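Long-range contacts in beta-N-acetylglucosaminidase Nag2 (Vibrio harveyi, PDB 6EZR), which probably hydrolyses terminal non-reducing N-acetylhexosamine residues from N-acetyl-beta-D-hexosaminides, as a glycoside hydrolase of family 20: residues Asp31-Ser36 / Val72-His77; Lys201-Leu206 / Lys221-Ser226; Pro430-Gly435 / Leu480-Leu485. All blocks are in the same frame, centred on the assembly; numbering follows the deposited sequence.

Contact 1 of 3, residues Asp31-Ser36 / Val72-His77; sequences DQDLNS and VLAANH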
loop_
_atom_site.group_PDB
_atom_site.type_symbol
_atom_site.label_atom_id
_atom_site.label_comp_id
_atom_site.label_asym_id
_atom_site.label_seq_id
_atom_site.Cartn_x
_atom_site.Cartn_y
_atom_site.Cartn_z
ATOM N N ASP A 31 -0.096 25.462 -36.138
ATOM C CA ASP A 31 -0.203 26.500 -37.178
ATOM C C ASP A 31 -1.615 27.087 -37.300
ATOM O O ASP A 31 -1.795 28.110 -37.965
ATOM C CB ASP A 31 0.265 25.959 -38.536
ATOM C CG ASP A 31 1.717 25.482 -38.518
ATOM O OD1 ASP A 31 2.568 26.145 -37.886
ATOM O OD2 ASP A 31 2.009 24.440 -39.146
ATOM N N GLN A 32 -2.597 26.448 -36.658
ATOM C CA GLN A 32 -3.990 26.929 -36.647
ATOM C C GLN A 32 -4.447 27.317 -35.237
ATOM O O GLN A 32 -3.941 26.797 -34.238
ATOM C CB GLN A 32 -4.957 25.900 -37.267
ATOM C CG GLN A 32 -4.899 24.483 -36.695
ATOM C CD GLN A 32 -3.859 23.578 -37.355
ATOM O OE1 GLN A 32 -3.511 23.751 -38.529
ATOM N NE2 GLN A 32 -3.362 22.599 -36.598
ATOM N N ASP A 33 -5.409 28.239 -35.187
ATOM C CA ASP A 33 -5.992 28.744 -33.937
ATOM C C ASP A 33 -6.739 27.655 -33.175
ATOM O O ASP A 33 -7.277 26.727 -33.779
ATOM C CB ASP A 33 -6.988 29.874 -34.227
ATOM C CG ASP A 33 -6.352 31.077 -34.908
ATOM O OD1 ASP A 33 -5.125 31.061 -35.156
ATOM O OD2 ASP A 33 -7.094 32.044 -35.196
ATOM N N LEU A 34 -6.762 27.779 -31.847
ATOM C CA LEU A 34 -7.586 26.919 -30.994
ATOM C C LEU A 34 -8.871 27.659 -30.672
ATOM O O LEU A 34 -8.821 28.774 -30.159
ATOM C CB LEU A 34 -6.857 26.548 -29.702
ATOM C CG LEU A 34 -5.807 25.440 -29.820
ATOM C CD1 LEU A 34 -4.938 25.406 -28.571
ATOM C CD2 LEU A 34 -6.448 24.077 -30.066
ATOM N N ASN A 35 -10.007 27.038 -30.984
ATOM C CA ASN A 35 -11.331 27.621 -30.744
ATOM C C ASN A 35 -12.100 26.789 -29.727
ATOM O O ASN A 35 -12.075 25.560 -29.787
ATOM C CB ASN A 35 -12.134 27.704 -32.049
ATOM C CG ASN A 35 -11.476 28.596 -33.090
ATOM O OD1 ASN A 35 -11.731 29.800 -33.143
ATOM N ND2 ASN A 35 -10.629 28.007 -33.929
ATOM N N SER A 36 -12.788 27.475 -28.812
ATOM C CA SER A 36 -13.593 26.850 -27.748
ATOM C C SER A 36 -12.806 25.755 -27.029
ATOM O O SER A 36 -13.244 24.609 -26.904
ATOM C CB SER A 36 -14.932 26.337 -28.300
ATOM O OG SER A 36 -15.846 27.412 -28.443
ATOM N N VAL A 72 -10.779 32.175 -28.284
ATOM C CA VAL A 72 -9.748 31.763 -29.264
ATOM C C VAL A 72 -8.338 31.965 -28.702
ATOM O O VAL A 72 -8.053 33.003 -28.109
ATOM C CB VAL A 72 -9.834 32.568 -30.588
ATOM C CG1 VAL A 72 -8.860 32.025 -31.636
ATOM C CG2 VAL A 72 -11.245 32.546 -31.155
ATOM N N LEU A 73 -7.467 30.978 -28.905
ATOM C CA LEU A 73 -6.025 31.150 -28.704
ATOM C C LEU A 73 -5.342 30.983 -30.056
ATOM O O LEU A 73 -5.294 29.879 -30.611
ATOM C CB LEU A 73 -5.455 30.156 -27.679
ATOM C CG LEU A 73 -3.944 30.268 -27.373
ATOM C CD1 LEU A 73 -3.547 31.622 -26.802
ATOM C CD2 LEU A 73 -3.507 29.163 -26.425
ATOM N N ALA A 74 -4.812 32.086 -30.579
ATOM C CA ALA A 74 -4.212 32.099 -31.909
ATOM C C ALA A 74 -2.973 31.213 -32.009
ATOM O O ALA A 74 -2.372 30.836 -31.004
ATOM C CB ALA A 74 -3.874 33.522 -32.319
ATOM N N ALA A 75 -2.622 30.870 -33.244
ATOM C CA ALA A 75 -1.413 30.108 -33.536
ATOM C C ALA A 75 -0.199 30.890 -33.048
ATOM O O ALA A 75 -0.151 32.111 -33.195
ATOM C CB ALA A 75 -1.309 29.841 -35.030
ATOM N N ASN A 76 0.741 30.179 -32.426
ATOM C CA ASN A 76 1.966 30.755 -31.830
ATOM C C ASN A 76 1.771 31.620 -30.575
ATOM O O ASN A 76 2.741 32.166 -30.051
ATOM C CB ASN A 76 2.783 31.534 -32.875
ATOM C CG ASN A 76 3.100 30.709 -34.106
ATOM O OD1 ASN A 76 3.206 29.487 -34.036
ATOM N ND2 ASN A 76 3.269 31.377 -35.241
ATOM N N HIS A 77 0.539 31.718 -30.076
ATOM C CA HIS A 77 0.229 32.576 -28.935
ATOM C C HIS A 77 0.230 31.778 -27.625
ATOM O O HIS A 77 0.218 30.540 -27.615
ATOM C CB HIS A 77 -1.102 33.311 -29.143
ATOM C CG HIS A 77 -1.004 34.498 -30.054
ATOM N ND1 HIS A 77 -0.294 34.479 -31.237
ATOM C CD2 HIS A 77 -1.550 35.733 -29.965
ATOM C CE1 HIS A 77 -0.394 35.658 -31.826
ATOM N NE2 HIS A 77 -1.151 36.436 -31.075
#
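Asp33 reaches from Asp31-Ser36 onto the backbone of Val72-His77. Its CB rests 3.9 Å from Val72 CG1. One atom further out, CG lies 3.8 Å from Ala74 CA, set beside its own backbone N (chi1 -61°), which turns the carboxylate along the partner chain. At the tip the two oxygens part company: OD1 accepts a hydrogen bond from Ala75 N at 3.2 Å, the donor sitting 42° out of the carboxylate plane, while OD2 is 4.0 Å from Val72 CG1. The other branch of that valine, CG2, runs alongside Asn35 and meets its OD1 at 3.4 Å. Further back, Ala75 CB packs against Asp31 O.

Two backbone bonds join Leu34 and Leu73 as a hydrogen-bonded antiparallel pair, Leu34 N to Leu73 O at 2.8 Å and Leu73 N to Leu34 O at 2.9 Å. Both leucines turn to the same face and bury their side chains against Phe26 of strand 19-28. Asn28 ND2 gives Leu73 O a second donor. The arrangement is a short two-stranded antiparallel sheet running into a type II beta turn, Ala74 to His77, packed at the periphery of the N-terminal beta domain.

Contact 2 of 3, residues Lys201-Leu206 / Lys221-Ser226; sequences KSNPTL and KIEAGS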
loop_
_atom_site.group_PDB
_atom_site.type_symbol
_atom_site.label_atom_id
_atom_site.label_comp_id
_atom_site.label_asym_id
_atom_site.label_seq_id
_atom_site.Cartn_x
_atom_site.Cartn_y
_atom_site.Cartn_z
ATOM N N LYS A 201 11.604 -32.046 10.163
ATOM C CA LYS A 201 11.278 -32.796 11.376
ATOM C C LYS A 201 10.394 -31.969 12.303
ATOM O O LYS A 201 10.616 -30.781 12.475
ATOM C CB LYS A 201 12.574 -33.177 12.099
ATOM C CG LYS A 201 12.371 -33.890 13.427
ATOM C CD LYS A 201 13.666 -34.055 14.193
ATOM C CE LYS A 201 13.405 -34.661 15.563
ATOM N NZ LYS A 201 14.639 -34.642 16.393
ATOM N N SER A 202 9.412 -32.616 12.919
ATOM C CA SER A 202 8.556 -31.967 13.910
ATOM C C SER A 202 9.276 -31.778 15.244
ATOM O O SER A 202 10.003 -32.658 15.688
ATOM C CB SER A 202 7.305 -32.805 14.146
ATOM O OG SER A 202 6.419 -32.147 15.022
ATOM N N ASN A 203 9.051 -30.627 15.872
ATOM C CA ASN A 203 9.515 -30.341 17.234
ATOM C C ASN A 203 8.468 -29.449 17.925
ATOM O O ASN A 203 8.517 -28.229 17.795
ATOM C CB ASN A 203 10.909 -29.685 17.222
ATOM C CG ASN A 203 11.490 -29.473 18.623
ATOM O OD1 ASN A 203 10.763 -29.375 19.614
ATOM N ND2 ASN A 203 12.813 -29.391 18.704
ATOM N N PRO A 204 7.531 -30.064 18.681
ATOM C CA PRO A 204 6.369 -29.357 19.246
ATOM C C PRO A 204 6.639 -28.431 20.449
ATOM O O PRO A 204 5.713 -27.747 20.899
ATOM C CB PRO A 204 5.431 -30.504 19.649
ATOM C CG PRO A 204 6.346 -31.626 19.990
ATOM C CD PRO A 204 7.566 -31.476 19.119
ATOM N N THR A 205 7.865 -28.418 20.971
ATOM C CA THR A 205 8.243 -27.474 22.034
ATOM C C THR A 205 8.425 -26.043 21.511
ATOM O O THR A 205 8.278 -25.083 22.275
ATOM C CB THR A 205 9.544 -27.888 22.754
ATOM O OG1 THR A 205 10.646 -27.839 21.840
ATOM C CG2 THR A 205 9.430 -29.297 23.350
ATOM N N LEU A 206 8.750 -25.909 20.223
ATOM C CA LEU A 206 8.992 -24.605 19.587
ATOM C C LEU A 206 7.698 -23.813 19.344
ATOM O O LEU A 206 6.700 -24.381 18.911
ATOM C CB LEU A 206 9.736 -24.806 18.261
ATOM C CG LEU A 206 11.148 -25.395 18.361
ATOM C CD1 LEU A 206 11.645 -25.857 17.002
ATOM C CD2 LEU A 206 12.115 -24.386 18.967
ATOM N N LYS A 221 19.026 -30.143 8.585
ATOM C CA LYS A 221 17.872 -30.512 9.396
ATOM C C LYS A 221 17.069 -29.258 9.741
ATOM O O LYS A 221 17.612 -28.318 10.324
ATOM C CB LYS A 221 18.316 -31.230 10.678
ATOM C CG LYS A 221 17.213 -32.081 11.309
ATOM C CD LYS A 221 17.286 -32.163 12.834
ATOM C CE LYS A 221 17.935 -33.437 13.356
ATOM N NZ LYS A 221 19.421 -33.392 13.342
ATOM N N ILE A 222 15.786 -29.255 9.369
ATOM C CA ILE A 222 14.847 -28.184 9.722
ATOM C C ILE A 222 13.850 -28.712 10.747
ATOM O O ILE A 222 13.173 -29.706 10.504
ATOM C CB ILE A 222 14.082 -27.639 8.490
ATOM C CG1 ILE A 222 15.043 -26.906 7.552
ATOM C CG2 ILE A 222 12.976 -26.673 8.913
ATOM C CD1 ILE A 222 14.488 -26.653 6.168
ATOM N N GLU A 223 13.767 -28.017 11.880
ATOM C CA GLU A 223 12.836 -28.338 12.954
ATOM C C GLU A 223 11.858 -27.190 13.133
ATOM O O GLU A 223 12.244 -26.032 13.040
ATOM C CB GLU A 223 13.583 -28.558 14.265
ATOM C CG GLU A 223 14.336 -29.869 14.367
ATOM C CD GLU A 223 15.172 -29.938 15.632
ATOM O OE1 GLU A 223 14.592 -30.159 16.719
ATOM O OE2 GLU A 223 16.406 -29.757 15.542
ATOM N N ALA A 224 10.597 -27.525 13.388
ATOM C CA ALA A 224 9.578 -26.540 13.736
ATOM C C ALA A 224 8.371 -27.229 14.352
ATOM O O ALA A 224 8.155 -28.417 14.134
ATOM C CB ALA A 224 9.151 -25.747 12.507
ATOM N N GLY A 225 7.592 -26.469 15.115
ATOM C CA GLY A 225 6.349 -26.957 15.733
ATOM C C GLY A 225 5.081 -26.463 15.061
ATOM O O GLY A 225 3.977 -26.784 15.495
ATOM N N SER A 226 5.239 -25.689 13.995
ATOM C CA SER A 226 4.118 -25.059 13.302
ATOM C C SER A 226 4.376 -25.029 11.804
ATOM O O SER A 226 5.517 -25.123 11.361
ATOM C CB SER A 226 3.930 -23.635 13.830
ATOM O OG SER A 226 5.115 -22.865 13.662
HETATM O O HOH W 1 3.482 -27.278 18.602
#
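Lys201 and Glu223 pair in parallel, with Lys201 N bonded to Ile222 O at 2.8 Å nearly along the C=O axis, a weak bond from Ala224 N back to Lys201 O, and Asn203 N on Ala224 O at 3.0 Å to finish the pairing. Asn203, just past the paired residues, crosses the side chain of Glu223 obliquely. Asn203 ND2 gives Glu223 OE1 a hydrogen bond of 2.8 Å in the amide plane, and amide and carboxylate are only 16° from coplanar. With CG swung opposite the backbone N (chi1 -175°), the amide reaches over the neighbouring strand.

These are adjacent parallel strands, 198-202 and 220-224, in the mixed sheet of the family 20 domain 2; strand 211-215, which lies between them in sequence, pairs antiparallel with the other edge of 220-224. Helix 227-240 packs on the face that carries Ile222 and Ala224, and Ser226 is its N-cap.

On the Lys201-Glu223 face, the lysine extends fully, its CD 4.2 Å from Glu223 CG; Lys201 NZ stays 4.5 Å from Glu223 OE1, beyond a salt bridge. Asn203 OD1 turns back to Thr205, whose OG1 bonds it at 2.7 Å inside a type I turn. That turn brings Leu206 CD1 to 3.9 Å from Ala224 CA, and a water donates to both Pro204 O and Gly225 O.

Contact 3 of 3, residues Pro430-Gly435 / Leu480-Leu485; sequences PYVHIG and LGKRML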
loop_
_atom_site.group_PDB
_atom_site.type_symbol
_atom_site.label_atom_id
_atom_site.label_comp_id
_atom_site.label_asym_id
_atom_site.label_seq_id
_atom_site.Cartn_x
_atom_site.Cartn_y
_atom_site.Cartn_z
ATOM N N PRO A 430 -10.363 -14.570 9.558
ATOM C CA PRO A 430 -11.445 -14.134 10.461
ATOM C C PRO A 430 -11.454 -12.624 10.783
ATOM O O PRO A 430 -11.870 -12.222 11.874
ATOM C CB PRO A 430 -11.176 -14.966 11.718
ATOM C CG PRO A 430 -9.687 -15.057 11.757
ATOM C CD PRO A 430 -9.213 -15.090 10.324
ATOM N N TYR A 431 -11.047 -11.806 9.813
ATOM C CA TYR A 431 -10.862 -10.365 9.976
ATOM C C TYR A 431 -11.322 -9.657 8.703
ATOM O O TYR A 431 -11.084 -10.138 7.597
ATOM C CB TYR A 431 -9.387 -10.017 10.223
ATOM C CG TYR A 431 -8.696 -10.851 11.277
ATOM C CD1 TYR A 431 -9.076 -10.772 12.609
ATOM C CD2 TYR A 431 -7.650 -11.715 10.940
ATOM C CE1 TYR A 431 -8.450 -11.534 13.582
ATOM C CE2 TYR A 431 -7.011 -12.485 11.909
ATOM C CZ TYR A 431 -7.415 -12.389 13.228
ATOM O OH TYR A 431 -6.792 -13.148 14.197
ATOM N N VAL A 432 -12.002 -8.530 8.874
ATOM C CA VAL A 432 -12.346 -7.641 7.770
ATOM C C VAL A 432 -12.087 -6.234 8.256
ATOM O O VAL A 432 -12.530 -5.859 9.340
ATOM C CB VAL A 432 -13.819 -7.766 7.321
ATOM C CG1 VAL A 432 -14.141 -6.757 6.222
ATOM C CG2 VAL A 432 -14.106 -9.172 6.825
ATOM N N HIS A 433 -11.359 -5.480 7.434
ATOM C CA HIS A 433 -10.985 -4.103 7.705
ATOM C C HIS A 433 -12.055 -3.228 7.067
ATOM O O HIS A 433 -12.386 -3.409 5.899
ATOM C CB HIS A 433 -9.598 -3.830 7.109
ATOM C CG HIS A 433 -8.905 -2.632 7.676
ATOM N ND1 HIS A 433 -9.443 -1.368 7.630
ATOM C CD2 HIS A 433 -7.695 -2.501 8.269
ATOM C CE1 HIS A 433 -8.610 -0.509 8.185
ATOM N NE2 HIS A 433 -7.532 -1.170 8.569
ATOM N N ILE A 434 -12.603 -2.305 7.852
ATOM C CA ILE A 434 -13.799 -1.529 7.482
ATOM C C ILE A 434 -13.517 -0.047 7.145
ATOM O O ILE A 434 -14.420 0.701 6.743
ATOM C CB ILE A 434 -14.857 -1.642 8.619
ATOM C CG1 ILE A 434 -16.291 -1.480 8.085
ATOM C CG2 ILE A 434 -14.567 -0.663 9.755
ATOM C CD1 ILE A 434 -16.790 -2.654 7.261
ATOM N N GLY A 435 -12.272 0.365 7.360
ATOM C CA GLY A 435 -11.806 1.697 7.063
ATOM C C GLY A 435 -12.012 2.512 8.314
ATOM O O GLY A 435 -11.119 2.623 9.148
ATOM N N LEU A 480 -21.325 -12.881 10.924
ATOM C CA LEU A 480 -20.589 -13.566 9.853
ATOM C C LEU A 480 -19.286 -14.252 10.310
ATOM O O LEU A 480 -18.537 -14.764 9.479
ATOM C CB LEU A 480 -20.283 -12.561 8.736
ATOM C CG LEU A 480 -21.499 -11.989 7.999
ATOM C CD1 LEU A 480 -21.132 -10.700 7.278
ATOM C CD2 LEU A 480 -22.075 -13.009 7.027
ATOM N N GLY A 481 -19.032 -14.282 11.619
ATOM C CA GLY A 481 -17.814 -14.884 12.183
ATOM C C GLY A 481 -16.522 -14.108 11.952
ATOM O O GLY A 481 -15.438 -14.693 11.987
ATOM N N LYS A 482 -16.640 -12.798 11.728
ATOM C CA LYS A 482 -15.495 -11.920 11.447
ATOM C C LYS A 482 -15.324 -10.871 12.531
ATOM O O LYS A 482 -16.306 -10.350 13.076
ATOM C CB LYS A 482 -15.658 -11.207 10.101
ATOM C CG LYS A 482 -15.885 -12.118 8.914
ATOM C CD LYS A 482 -14.803 -13.176 8.764
ATOM C CE LYS A 482 -15.017 -13.971 7.487
ATOM N NZ LYS A 482 -14.059 -15.093 7.354
ATOM N N ARG A 483 -14.062 -10.568 12.823
ATOM C CA ARG A 483 -13.700 -9.527 13.772
ATOM C C ARG A 483 -13.375 -8.262 12.979
ATOM O O ARG A 483 -12.637 -8.309 12.002
ATOM C CB ARG A 483 -12.497 -9.975 14.595
ATOM C CG ARG A 483 -12.245 -9.136 15.837
ATOM C CD ARG A 483 -10.896 -9.457 16.470
ATOM N NE ARG A 483 -10.564 -8.499 17.523
ATOM C CZ ARG A 483 -9.539 -8.605 18.364
ATOM N NH1 ARG A 483 -8.702 -9.637 18.294
ATOM N NH2 ARG A 483 -9.347 -7.663 19.285
ATOM N N MET A 484 -13.926 -7.134 13.402
ATOM C CA MET A 484 -13.733 -5.888 12.672
ATOM C C MET A 484 -12.361 -5.268 12.942
ATOM O O MET A 484 -11.869 -5.283 14.069
ATOM C CB MET A 484 -14.831 -4.883 13.011
ATOM C CG MET A 484 -14.961 -3.767 11.989
ATOM S SD MET A 484 -16.501 -2.852 12.163
ATOM C CE MET A 484 -16.091 -1.772 13.528
ATOM N N LEU A 485 -11.764 -4.736 11.877
ATOM C CA LEU A 485 -10.521 -3.957 11.924
ATOM C C LEU A 485 -10.803 -2.540 11.403
ATOM O O LEU A 485 -11.621 -2.349 10.502
ATOM C CB LEU A 485 -9.447 -4.638 11.068
ATOM C CG LEU A 485 -8.580 -5.756 11.687
ATOM C CD1 LEU A 485 -9.352 -6.736 12.548
ATOM C CD2 LEU A 485 -7.831 -6.514 10.601
#
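The His433 imidazole has the carbonyl group of Leu485 over one face, with Leu485 C 4.1 Å above the ring centre. At its edge, in the ring plane, Gly435 N makes a weak hydrogen bond to His433 ND1. The rings of Trp487, His298 and Tyr503 also meet this imidazole. Two residues earlier, the Tyr431 ring carries Pro430 CG 3.7 Å above one face, toward the rim, while Arg483 CB comes up at the edge, 4.0 Å from Tyr431 CD1. Trp575 meets the same ring edge-to-face.

Leu485 touches both aromatic residues: its CB lies 3.9 Å from His433 CD2, and its CD1 comes obliquely to the Tyr431 ring, 4.0 Å from Tyr431 CD1. Tyr431 and Arg483 run side by side, but the extended arginine leads its guanidinium onward to a salt bridge with Asp520 and a hydrogen bond from Arg483 NE to Asp499 O. On the face that carries Val432 and Met484, Val432 CG2 crosses the bent chain of Lys482, 4.0 Å from Lys482 CG, and Met484 SD is touched by Ile434 CG2 at 3.8 Å. Helix 465-479 packs on this side.

Four backbone bonds, among them Ile434 N to Leu485 O at 2.8 Å, hold the strands in parallel, their axes 38° apart. The pattern is a beta-alpha-beta crossover in the catalytic TIM barrel, with the first strand running toward Glu438, the predicted proton donor.

The three contacts follow one another along the chain, each closing before the next opens, and none touches another. Contact 1 is the remote one, its centre about 76 Å from that of contact 2 and about 57 Å from that of contact 3, on the far side of the chain's centre from both. Contacts 2 and 3 are nearer neighbours, with centres about 32 Å apart and nearest atoms about 15 Å apart, yet they belong to domain 2 and the catalytic domain respectively. Contact 3 alone approaches the active site: Gly435 is about 10 Å from the side chain of Glu438, the predicted proton donor, and about 11 Å from that of Arg274, which binds N-acetyl-D-glucosamine.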